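Local coordinates for amino acid amide racemase (Ochrobactrum anthropi, PDB 6GIO), which belongs to the class-III aminotransferase family of fold-type I enzymes and carries pyridoxal-5'-phosphate as its bound cofactor, at residues C[244-249]-C[400-405]. Sequence-based numbering, arbitrary orientation.
Sequences LGRTGL and PPLTLT
Arg246 reaches across to Pro400 and lies against Leu402, joining two loops of the class-III aminotransferase fold. One loop connects strands 234-238 and 262-265 of the sheet that includes strand 104-109; the other leads from strand 395-398, in the second sheet, to helix 406-424. Each segment folds into a type I beta turn, Gly245 to Gly248 and Pro401 to Leu404, and the Arg246 side chain, about 10 Å from the bound pyridoxal-5'-phosphate, connects them.

The tight part is the guanidinium. Its NH1 donates to the carbonyl O of Pro400 at 2.7 Å, with an N-H...O angle of 147°; the acceptor lies near the guanidinium plane, while the donor is tilted 23° from the carbonyl plane. A weak second bond runs from Arg246 NH2 to Pro400 O at 3.0 Å, so one oxygen accepts from both terminal nitrogens, which should limit rotation of the group. NH1 also bonds to the carbonyl O of Leu351, and the backbone of Arg246 pairs with the same residue. The side chain leaves the backbone with CG anti to N and runs extended until it bends at chi3 (-68°), which brings one guanidinium face over Leu402 CD2. This methyl sits over the centre of that face, 3.9 Å from Arg246 CZ, and also packs 3.8 Å from Arg246 CA.

Beyond the guanidinium the two segments part. On the looser side Thr247 turns from 400-405 and its OG1 hydrogen-bonds His255 NE2, while Thr403 and Thr405 are partly exposed. A lighter touch lies beside Gly245, where a CB would press on the carbonyl O of Leu244: methyl CD1 of Leu402 rests 3.7 Å from that Leu244 O.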
loop_
_atom_site.group_PDB
_atom_site.type_symbol
_atom_site.label_atom_id
_atom_site.label_comp_id
_atom_site.label_asym_id
_atom_site.label_seq_id
_atom_site.Cartn_x
_atom_site.Cartn_y
_atom_site.Cartn_z
ATOM N N LEU C 244 -16.995 6.425 -7.890
ATOM C CA LEU C 244 -16.533 6.665 -9.262
ATOM C C LEU C 244 -17.479 6.139 -10.329
ATOM O O LEU C 244 -17.102 5.299 -11.137
ATOM C CB LEU C 244 -15.103 6.161 -9.449
ATOM C CG LEU C 244 -14.083 6.942 -8.588
ATOM C CD1 LEU C 244 -12.669 6.472 -8.892
ATOM C CD2 LEU C 244 -14.174 8.469 -8.755
ATOM N N GLY C 245 -18.720 6.611 -10.261
ATOM C CA GLY C 245 -19.715 6.289 -11.249
ATOM C C GLY C 245 -20.545 5.040 -11.039
ATOM O O GLY C 245 -21.635 4.953 -11.606
ATOM N N ARG C 246 -20.081 4.093 -10.217
ATOM C CA ARG C 246 -20.756 2.784 -10.103
ATOM C C ARG C 246 -22.260 2.856 -9.676
ATOM O O ARG C 246 -23.102 2.089 -10.152
ATOM C CB ARG C 246 -19.960 1.891 -9.165
ATOM C CG ARG C 246 -20.573 0.550 -8.885
ATOM C CD ARG C 246 -19.623 -0.297 -8.087
ATOM N NE ARG C 246 -18.442 -0.671 -8.851
ATOM C CZ ARG C 246 -18.390 -1.658 -9.748
ATOM N NH1 ARG C 246 -19.459 -2.386 -10.048
ATOM N NH2 ARG C 246 -17.252 -1.909 -10.378
ATOM N N THR C 247 -22.599 3.832 -8.845
ATOM C CA THR C 247 -23.961 3.937 -8.323
ATOM C C THR C 247 -24.937 4.790 -9.139
ATOM O O THR C 247 -26.048 5.069 -8.669
ATOM C CB THR C 247 -23.964 4.507 -6.880
ATOM O OG1 THR C 247 -23.464 5.855 -6.881
ATOM C CG2 THR C 247 -23.180 3.608 -5.950
ATOM N N GLY C 248 -24.518 5.266 -10.310
ATOM C CA GLY C 248 -25.376 6.071 -11.162
ATOM C C GLY C 248 -25.076 7.559 -11.049
ATOM O O GLY C 248 -25.641 8.361 -11.776
ATOM N N LEU C 249 -24.222 7.942 -10.107
ATOM C CA LEU C 249 -23.712 9.320 -10.029
ATOM C C LEU C 249 -22.232 9.143 -9.808
ATOM O O LEU C 249 -21.797 8.041 -9.478
ATOM C CB LEU C 249 -24.346 10.108 -8.886
ATOM C CG LEU C 249 -25.840 10.475 -8.937
ATOM C CD1 LEU C 249 -26.277 10.956 -7.554
ATOM C CD2 LEU C 249 -26.144 11.556 -9.970
ATOM N N PRO C 400 -19.684 -5.808 -10.908
ATOM C CA PRO C 400 -19.011 -6.066 -12.185
ATOM C C PRO C 400 -18.330 -4.807 -12.742
ATOM O O PRO C 400 -18.683 -3.681 -12.338
ATOM C CB PRO C 400 -20.152 -6.511 -13.106
ATOM C CG PRO C 400 -21.401 -5.920 -12.521
ATOM C CD PRO C 400 -21.158 -5.839 -11.037
ATOM N N PRO C 401 -17.426 -4.985 -13.729
ATOM C CA PRO C 401 -16.906 -3.833 -14.467
ATOM C C PRO C 401 -18.050 -2.956 -15.000
ATOM O O PRO C 401 -19.135 -3.467 -15.371
ATOM C CB PRO C 401 -16.141 -4.483 -15.603
ATOM C CG PRO C 401 -15.771 -5.833 -15.091
ATOM C CD PRO C 401 -16.970 -6.256 -14.313
ATOM N N LEU C 402 -17.840 -1.656 -14.975
ATOM C CA LEU C 402 -18.825 -0.706 -15.424
ATOM C C LEU C 402 -19.111 -0.877 -16.918
ATOM O O LEU C 402 -20.095 -0.355 -17.443
ATOM C CB LEU C 402 -18.303 0.711 -15.166
ATOM C CG LEU C 402 -18.102 1.079 -13.686
ATOM C CD1 LEU C 402 -17.975 2.598 -13.502
ATOM C CD2 LEU C 402 -19.236 0.573 -12.837
ATOM N N THR C 403 -18.227 -1.607 -17.592
ATOM C CA THR C 403 -18.365 -1.895 -19.003
ATOM C C THR C 403 -19.208 -3.131 -19.285
ATOM O O THR C 403 -19.269 -3.587 -20.427
ATOM C CB THR C 403 -16.965 -2.109 -19.613
ATOM O OG1 THR C 403 -16.240 -3.021 -18.791
ATOM C CG2 THR C 403 -16.206 -0.756 -19.665
ATOM N N LEU C 404 -19.861 -3.663 -18.259
ATOM C CA LEU C 404 -20.733 -4.815 -18.414
ATOM C C LEU C 404 -21.776 -4.564 -19.528
ATOM O O LEU C 404 -22.453 -3.522 -19.549
ATOM C CB LEU C 404 -21.415 -5.145 -17.087
ATOM C CG LEU C 404 -22.165 -6.483 -17.028
ATOM C CD1 LEU C 404 -21.218 -7.679 -17.030
ATOM C CD2 LEU C 404 -23.092 -6.515 -15.821
ATOM N N THR C 405 -21.894 -5.514 -20.457
ATOM C CA THR C 405 -22.852 -5.344 -21.596
ATOM C C THR C 405 -24.240 -5.895 -21.269
ATOM O O THR C 405 -24.415 -6.672 -20.318
ATOM C CB THR C 405 -22.340 -5.994 -22.899
ATOM O OG1 THR C 405 -22.308 -7.415 -22.761
ATOM C CG2 THR C 405 -20.962 -5.491 -23.230
#